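PDB 5IHX: tyrosine--tRNA ligase, mitochondrial from Emericella nidulans, which probably catalyses the ATP-dependent attachment of L-tyrosine to mitochondrial tRNA(Tyr), releasing AMP and diphosphate. Local coordinates for residues A[42-47]-A[90-95]; A[307-312]-A[370-375]. One frame throughout, in Å; residues are numbered along the deposited sequence.

This C-terminally truncated chain holds the class I catalytic fold and the helices that follow it. Contact 1 packs an N-terminal helix on the former and is buried, its centre about 10 Å from the centre of the chain. Its helix 84-95 runs between strands 68-72 and 100-104, which carry Tyr69, Gly71, Val72 and Leu103 of the pocket that holds tyrosine here. Contact 2 lies among the later helices, partly buried, its centre about 24 Å from that of the chain. The two centres are 24 Å apart and the nearest atoms about 15 Å, so the contacts do not touch. No residue touching in either belongs to the tyrosine pocket. Apolar and flat groups dominate the first, a single hydrogen bond the second.

Contact 1: residues A[42-47]-A[90-95]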
ATOM      1  N   GLU A  42       7.170  17.071 -32.815  1.00 31.63           N
ATOM      2  CA  GLU A  42       8.578  17.421 -32.940  1.00 23.96           C
ATOM      3  C   GLU A  42       8.724  18.781 -33.613  1.00 30.53           C
ATOM      4  O   GLU A  42       9.564  19.594 -33.230  1.00 35.10           O
ATOM      5  CB  GLU A  42       9.323  16.346 -33.733  1.00 24.74           C
ATOM      6  CG  GLU A  42       9.608  15.089 -32.921  1.00 31.24           C
ATOM      7  CD  GLU A  42      10.012  13.906 -33.781  1.00 40.92           C
ATOM      8  OE1 GLU A  42      10.717  13.012 -33.269  1.00 44.63           O
ATOM      9  OE2 GLU A  42       9.609  13.860 -34.962  1.00 46.18           O
ATOM     10  N   GLU A  43       7.894  19.023 -34.621  1.00 25.10           N
ATOM     11  CA  GLU A  43       7.883  20.308 -35.307  1.00 27.16           C
ATOM     12  C   GLU A  43       7.447  21.434 -34.368  1.00 34.54           C
ATOM     13  O   GLU A  43       7.917  22.565 -34.492  1.00 32.49           O
ATOM     14  CB  GLU A  43       6.973  20.248 -36.535  1.00 31.73           C
ATOM     15  CG  GLU A  43       7.104  21.447 -37.459  1.00 54.82           C
ATOM     16  CD  GLU A  43       6.311  21.290 -38.745  1.00 64.26           C
ATOM     17  OE1 GLU A  43       5.290  20.574 -38.733  1.00 58.68           O
ATOM     18  OE2 GLU A  43       6.714  21.882 -39.768  1.00 74.00           O
ATOM     19  N   ARG A  44       6.542  21.130 -33.438  1.00 28.23           N
ATOM     20  CA  ARG A  44       6.097  22.126 -32.468  1.00 28.43           C
ATOM     21  C   ARG A  44       7.128  22.287 -31.346  1.00 29.05           C
ATOM     22  O   ARG A  44       7.053  23.227 -30.554  1.00 29.90           O
ATOM     23  CB  ARG A  44       4.740  21.758 -31.864  1.00 26.84           C
ATOM     24  CG  ARG A  44       3.641  21.502 -32.890  1.00 28.87           C
ATOM     25  CD  ARG A  44       3.348  22.667 -33.827  1.00 34.36           C
ATOM     26  NE  ARG A  44       3.023  23.934 -33.183  1.00 33.85           N
ATOM     27  CZ  ARG A  44       2.486  24.966 -33.829  1.00 27.36           C
ATOM     28  NH1 ARG A  44       2.209  24.865 -35.123  1.00 26.24           N
ATOM     29  NH2 ARG A  44       2.216  26.095 -33.190  1.00 29.72           N
ATOM     30  N   GLY A  45       8.069  21.350 -31.262  1.00 31.49           N
ATOM     31  CA  GLY A  45       9.087  21.375 -30.223  1.00 29.58           C
ATOM     32  C   GLY A  45       8.548  20.943 -28.869  1.00 33.55           C
ATOM     33  O   GLY A  45       9.041  21.378 -27.827  1.00 29.25           O
ATOM     34  N   LEU A  46       7.542  20.074 -28.884  1.00 29.00           N
ATOM     35  CA  LEU A  46       6.856  19.667 -27.662  1.00 27.78           C
ATOM     36  C   LEU A  46       7.375  18.360 -27.057  1.00 33.34           C
ATOM     37  O   LEU A  46       6.984  18.003 -25.946  1.00 28.74           O
ATOM     38  CB  LEU A  46       5.355  19.546 -27.932  1.00 25.44           C
ATOM     39  CG  LEU A  46       4.586  20.868 -28.009  1.00 26.47           C
ATOM     40  CD1 LEU A  46       3.164  20.639 -28.502  1.00 23.97           C
ATOM     41  CD2 LEU A  46       4.570  21.570 -26.652  1.00 26.96           C
ATOM     42  N   ILE A  47       8.241  17.648 -27.775  1.00 29.05           N
ATOM     43  CA  ILE A  47       8.842  16.424 -27.239  1.00 34.60           C
ATOM     44  C   ILE A  47      10.269  16.675 -26.761  1.00 35.80           C
ATOM     45  O   ILE A  47      11.121  17.112 -27.533  1.00 32.44           O
ATOM     46  CB  ILE A  47       8.860  15.287 -28.280  1.00 30.73           C
ATOM     47  CG1 ILE A  47       7.444  15.026 -28.799  1.00 30.96           C
ATOM     48  CG2 ILE A  47       9.477  14.023 -27.671  1.00 36.53           C
ATOM     49  CD1 ILE A  47       7.331  13.868 -29.773  1.00 40.06           C
ATOM     50  N   LEU A  90      -2.000  17.238 -25.311  1.00 20.46           N
ATOM     51  CA  LEU A  90      -3.338  16.655 -25.326  1.00 26.09           C
ATOM     52  C   LEU A  90      -4.283  17.485 -26.191  1.00 23.23           C
ATOM     53  O   LEU A  90      -5.169  16.943 -26.852  1.00 21.54           O
ATOM     54  CB  LEU A  90      -3.905  16.536 -23.907  1.00 26.20           C
ATOM     55  CG  LEU A  90      -3.194  15.610 -22.916  1.00 28.87           C
ATOM     56  CD1 LEU A  90      -4.001  15.516 -21.628  1.00 30.94           C
ATOM     57  CD2 LEU A  90      -2.950  14.225 -23.500  1.00 30.21           C
ATOM     58  N   ALA A  91      -4.092  18.800 -26.184  1.00 24.04           N
ATOM     59  CA  ALA A  91      -4.888  19.688 -27.022  1.00 26.95           C
ATOM     60  C   ALA A  91      -4.700  19.324 -28.488  1.00 27.96           C
ATOM     61  O   ALA A  91      -5.668  19.200 -29.239  1.00 29.11           O
ATOM     62  CB  ALA A  91      -4.508  21.138 -26.779  1.00 23.06           C
ATOM     63  N   TRP A  92      -3.447  19.151 -28.891  1.00 23.62           N
ATOM     64  CA  TRP A  92      -3.139  18.726 -30.250  1.00 25.62           C
ATOM     65  C   TRP A  92      -3.753  17.363 -30.535  1.00 24.74           C
ATOM     66  O   TRP A  92      -4.366  17.154 -31.583  1.00 24.48           O
ATOM     67  CB  TRP A  92      -1.629  18.681 -30.472  1.00 25.99           C
ATOM     68  CG  TRP A  92      -1.035  20.009 -30.812  1.00 24.68           C
ATOM     69  CD1 TRP A  92      -0.091  20.694 -30.105  1.00 21.03           C
ATOM     70  CD2 TRP A  92      -1.348  20.819 -31.951  1.00 24.44           C
ATOM     71  NE1 TRP A  92       0.208  21.876 -30.737  1.00 25.64           N
ATOM     72  CE2 TRP A  92      -0.549  21.975 -31.875  1.00 22.25           C
ATOM     73  CE3 TRP A  92      -2.220  20.673 -33.035  1.00 24.65           C
ATOM     74  CZ2 TRP A  92      -0.600  22.982 -32.835  1.00 25.65           C
ATOM     75  CZ3 TRP A  92      -2.269  21.672 -33.988  1.00 24.06           C
ATOM     76  CH2 TRP A  92      -1.465  22.813 -33.881  1.00 22.69           C
ATOM     77  N   GLY A  93      -3.566  16.436 -29.600  1.00 24.77           N
ATOM     78  CA  GLY A  93      -4.135  15.106 -29.719  1.00 24.99           C
ATOM     79  C   GLY A  93      -5.632  15.151 -29.957  1.00 25.95           C
ATOM     80  O   GLY A  93      -6.149  14.458 -30.832  1.00 26.55           O
ATOM     81  N   TYR A  94      -6.326  15.986 -29.189  1.00 26.32           N
ATOM     82  CA  TYR A  94      -7.776  16.102 -29.297  1.00 23.13           C
ATOM     83  C   TYR A  94      -8.196  16.530 -30.700  1.00 26.49           C
ATOM     84  O   TYR A  94      -9.031  15.879 -31.327  1.00 28.34           O
ATOM     85  CB  TYR A  94      -8.316  17.096 -28.266  1.00 22.40           C
ATOM     86  CG  TYR A  94      -9.813  17.301 -28.338  1.00 29.60           C
ATOM     87  CD1 TYR A  94     -10.692  16.247 -28.115  1.00 33.59           C
ATOM     88  CD2 TYR A  94     -10.351  18.550 -28.630  1.00 30.05           C
ATOM     89  CE1 TYR A  94     -12.066  16.432 -28.177  1.00 28.06           C
ATOM     90  CE2 TYR A  94     -11.720  18.745 -28.695  1.00 31.26           C
ATOM     91  CZ  TYR A  94     -12.573  17.684 -28.471  1.00 28.48           C
ATOM     92  OH  TYR A  94     -13.933  17.877 -28.538  1.00 32.11           O
ATOM     93  N   VAL A  95      -7.617  17.620 -31.197  1.00 28.64           N
ATOM     94  CA  VAL A  95      -8.003  18.143 -32.504  1.00 30.11           C
ATOM     95  C   VAL A  95      -7.471  17.263 -33.638  1.00 31.10           C
ATOM     96  O   VAL A  95      -7.891  17.406 -34.787  1.00 31.91           O
ATOM     97  CB  VAL A  95      -7.523  19.604 -32.706  1.00 28.72           C
ATOM     98  CG1 VAL A  95      -8.102  20.502 -31.619  1.00 26.32           C
ATOM     99  CG2 VAL A  95      -6.002  19.697 -32.722  1.00 28.55           C
TER
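Arg44 and Leu46 meet the indole of Trp92 at different places. The Arg44 guanidinium turns one face to Trp92, and CZ2 of the indole lies over its centre, 3.7 Å above its plane. The two planes are inclined by 52°, so the groups touch without stacking in parallel. Arg44 NE is 3.8 Å from Trp92 CZ2. Leu46 CD1 packs nearer the pyrrole end of the indole, 3.6 Å from Trp92 CD1. A long, flat tryptophan suits this place because it can serve both neighbours at once, while the branched leucine offers a methyl group for apolar packing.

Between Arg44 and Leu46 a Schellman motif ends helix 37-44. Gly45 occupies its C-prime position with positive phi, readily adopted by glycine; Leu46 N bonds back to Leu41 O, and Gly45 N more weakly to Glu42 O. Helix 84-95, which carries Trp92, is the connecting helix of a beta-alpha-beta crossover between parallel strands 68-72 and 100-104 of the class I synthetase fold.

Bends at chi2 (-58°) and chi3 (-55°) curl the arginine chain, laying a face of its guanidinium against the indole. Its NE and NH1 donate to Lys329 O and Leu334 O, which hold the buried guanidinium in orientation. His40 meets the indole edge-to-face, and Phe333 also packs against it.

Contact 2: residues A[307-312]-A[370-375]; sequences TSTFEL and KDEADA
Glu372 OE2 accepts a hydrogen bond from Thr309 OG1 at 3.0 Å, the one polar bond joining the two segments. The hydroxyl approaches from above the carboxylate plane, 45° out of it. The methyl of the same threonine adds van der Waals contact with the carboxylate: Thr309 CG2 lies 3.4 Å from Glu372 OE2. Threonine suits this place because one branch supplies a donor while the other lies against the same carboxylate.

The torsions explain the meeting. In Thr309, chi1 of 59° sets OG1 between the backbone N and the carbonyl carbon and leaves CG2 beside the N, so both branches reach the glutamate. Glu372 bends at chi2 (-74°), and the two side chains cross at about a right angle.

The bond joins the first turns of two helices, 309-317 and 370-383. Ser308 is the N-cap of the former, with Glu311 N donating to Ser308 OG; the pair fits a capping box, but doubtfully, since the two side chains are modelled too close together. In the other helix, Lys370 NZ makes a salt bridge one turn along with Asp374 OD2, at 2.7 Å and on its syn lone pair. Asp374 OD1 is bonded to Tyr361 OH of helix 354-368, which ties this turn to the preceding helix. His368, also of helix 354-368, touches Thr309.

Glu372 has a second, weak partner in Lys304, whose NZ forms a long ion pair with OE1. The carboxylate also lies beside the first turns of both helices. Their partial positive charge, together with the neutral hydroxyl donor and the distant ammonium, may slightly favour the ionised form of Glu372.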
ATOM      1  N   THR A 307      -4.397  35.275 -11.188  1.00 31.85           N
ATOM      2  CA  THR A 307      -3.561  36.033 -12.112  1.00 27.82           C
ATOM      3  C   THR A 307      -4.458  36.649 -13.179  1.00 26.55           C
ATOM      4  O   THR A 307      -5.039  35.938 -13.998  1.00 28.73           O
ATOM      5  CB  THR A 307      -2.477  35.149 -12.775  1.00 32.06           C
ATOM      6  OG1 THR A 307      -1.560  34.677 -11.781  1.00 36.29           O
ATOM      7  CG2 THR A 307      -1.705  35.925 -13.841  1.00 27.14           C
ATOM      8  N   SER A 308      -4.571  37.973 -13.160  1.00 32.18           N
ATOM      9  CA  SER A 308      -5.445  38.675 -14.093  1.00 30.94           C
ATOM     10  C   SER A 308      -5.035  38.400 -15.533  1.00 30.20           C
ATOM     11  O   SER A 308      -3.886  38.061 -15.812  1.00 29.79           O
ATOM     12  CB  SER A 308      -5.426  40.180 -13.833  1.00 33.82           C
ATOM     13  OG  SER A 308      -4.206  40.746 -14.274  1.00 33.66           O
ATOM     14  N   THR A 309      -5.993  38.547 -16.440  1.00 27.84           N
ATOM     15  CA  THR A 309      -5.747  38.346 -17.859  1.00 24.11           C
ATOM     16  C   THR A 309      -4.681  39.314 -18.366  1.00 27.74           C
ATOM     17  O   THR A 309      -3.879  38.973 -19.234  1.00 25.63           O
ATOM     18  CB  THR A 309      -7.037  38.537 -18.671  1.00 29.88           C
ATOM     19  OG1 THR A 309      -7.551  39.859 -18.453  1.00 39.00           O
ATOM     20  CG2 THR A 309      -8.085  37.519 -18.250  1.00 23.96           C
ATOM     21  N   PHE A 310      -4.676  40.518 -17.806  1.00 34.10           N
ATOM     22  CA  PHE A 310      -3.719  41.545 -18.189  1.00 28.72           C
ATOM     23  C   PHE A 310      -2.301  41.107 -17.839  1.00 33.85           C
ATOM     24  O   PHE A 310      -1.367  41.268 -18.624  1.00 31.85           O
ATOM     25  CB  PHE A 310      -4.056  42.865 -17.488  1.00 36.20           C
ATOM     26  CG  PHE A 310      -3.181  44.013 -17.899  1.00 40.96           C
ATOM     27  CD1 PHE A 310      -2.140  44.434 -17.088  1.00 51.07           C
ATOM     28  CD2 PHE A 310      -3.391  44.663 -19.104  1.00 52.36           C
ATOM     29  CE1 PHE A 310      -1.331  45.490 -17.467  1.00 53.28           C
ATOM     30  CE2 PHE A 310      -2.585  45.720 -19.488  1.00 45.51           C
ATOM     31  CZ  PHE A 310      -1.555  46.132 -18.669  1.00 41.19           C
ATOM     32  N   GLU A 311      -2.157  40.551 -16.644  1.00 40.54           N
ATOM     33  CA  GLU A 311      -0.869  40.088 -16.141  1.00 39.40           C
ATOM     34  C   GLU A 311      -0.373  38.823 -16.839  1.00 30.35           C
ATOM     35  O   GLU A 311       0.831  38.630 -16.999  1.00 29.72           O
ATOM     36  CB  GLU A 311      -0.982  39.865 -14.641  1.00 40.14           C
ATOM     37  CG  GLU A 311      -1.001  41.165 -13.866  1.00 66.35           C
ATOM     38  CD  GLU A 311      -1.783  41.077 -12.568  1.00114.75           C
ATOM     39  OE1 GLU A 311      -2.853  40.439 -12.571  1.00118.50           O
ATOM     40  OE2 GLU A 311      -1.315  41.612 -11.540  1.00135.49           O
ATOM     41  N   LEU A 312      -1.298  37.969 -17.262  1.00 32.14           N
ATOM     42  CA  LEU A 312      -0.927  36.785 -18.027  1.00 28.34           C
ATOM     43  C   LEU A 312      -0.390  37.251 -19.371  1.00 29.70           C
ATOM     44  O   LEU A 312       0.578  36.704 -19.900  1.00 30.53           O
ATOM     45  CB  LEU A 312      -2.122  35.847 -18.212  1.00 32.73           C
ATOM     46  CG  LEU A 312      -1.896  34.477 -18.873  1.00 42.48           C
ATOM     47  CD1 LEU A 312      -0.502  33.924 -18.619  1.00 45.93           C
ATOM     48  CD2 LEU A 312      -2.929  33.478 -18.386  1.00 84.66           C
ATOM     49  N   LYS A 370     -11.553  35.172 -26.537  1.00 27.85           N
ATOM     50  CA  LYS A 370     -11.218  36.243 -27.471  1.00 31.72           C
ATOM     51  C   LYS A 370     -11.430  37.640 -26.878  1.00 33.28           C
ATOM     52  O   LYS A 370     -10.579  38.517 -27.035  1.00 36.35           O
ATOM     53  CB  LYS A 370     -12.041  36.095 -28.752  1.00 36.47           C
ATOM     54  CG  LYS A 370     -11.711  37.120 -29.828  1.00 47.75           C
ATOM     55  CD  LYS A 370     -12.599  36.951 -31.049  1.00 54.97           C
ATOM     56  CE  LYS A 370     -12.219  37.930 -32.151  1.00 57.45           C
ATOM     57  NZ  LYS A 370     -12.362  39.346 -31.712  1.00 63.56           N
ATOM     58  N   ASP A 371     -12.568  37.849 -26.220  1.00 34.38           N
ATOM     59  CA  ASP A 371     -12.891  39.156 -25.646  1.00 37.86           C
ATOM     60  C   ASP A 371     -11.825  39.624 -24.661  1.00 38.66           C
ATOM     61  O   ASP A 371     -11.451  40.798 -24.650  1.00 40.56           O
ATOM     62  CB  ASP A 371     -14.253  39.118 -24.947  1.00 37.21           C
ATOM     63  CG  ASP A 371     -15.406  38.975 -25.920  1.00 51.56           C
ATOM     64  OD1 ASP A 371     -15.284  39.458 -27.067  1.00 48.41           O
ATOM     65  OD2 ASP A 371     -16.437  38.385 -25.535  1.00 63.35           O
ATOM     66  N   GLU A 372     -11.339  38.707 -23.831  1.00 35.82           N
ATOM     67  CA  GLU A 372     -10.267  39.027 -22.897  1.00 31.74           C
ATOM     68  C   GLU A 372      -8.981  39.345 -23.646  1.00 32.64           C
ATOM     69  O   GLU A 372      -8.263  40.274 -23.288  1.00 33.65           O
ATOM     70  CB  GLU A 372     -10.040  37.878 -21.917  1.00 38.92           C
ATOM     71  CG  GLU A 372     -11.150  37.735 -20.893  1.00 45.99           C
ATOM     72  CD  GLU A 372     -11.093  38.817 -19.833  1.00 57.07           C
ATOM     73  OE1 GLU A 372     -12.001  38.859 -18.976  1.00 55.19           O
ATOM     74  OE2 GLU A 372     -10.147  39.634 -19.866  1.00 63.02           O
ATOM     75  N   ALA A 373      -8.701  38.576 -24.695  1.00 32.65           N
ATOM     76  CA  ALA A 373      -7.489  38.768 -25.482  1.00 33.17           C
ATOM     77  C   ALA A 373      -7.500  40.138 -26.157  1.00 40.17           C
ATOM     78  O   ALA A 373      -6.492  40.847 -26.154  1.00 35.81           O
ATOM     79  CB  ALA A 373      -7.347  37.664 -26.517  1.00 28.94           C
ATOM     80  N   ASP A 374      -8.637  40.505 -26.737  1.00 34.96           N
ATOM     81  CA  ASP A 374      -8.778  41.814 -27.370  1.00 32.31           C
ATOM     82  C   ASP A 374      -8.579  42.942 -26.362  1.00 38.08           C
ATOM     83  O   ASP A 374      -7.825  43.878 -26.614  1.00 35.72           O
ATOM     84  CB  ASP A 374     -10.152  41.952 -28.031  1.00 37.39           C
ATOM     85  CG  ASP A 374     -10.301  41.077 -29.264  1.00 40.75           C
ATOM     86  OD1 ASP A 374      -9.278  40.775 -29.912  1.00 43.62           O
ATOM     87  OD2 ASP A 374     -11.445  40.698 -29.588  1.00 46.01           O
ATOM     88  N   ALA A 375      -9.241  42.838 -25.214  1.00 31.50           N
ATOM     89  CA  ALA A 375      -9.194  43.895 -24.211  1.00 33.14           C
ATOM     90  C   ALA A 375      -7.779  44.151 -23.693  1.00 39.14           C
ATOM     91  O   ALA A 375      -7.319  45.292 -23.678  1.00 39.61           O
ATOM     92  CB  ALA A 375     -10.119  43.556 -23.051  1.00 31.69           C
TER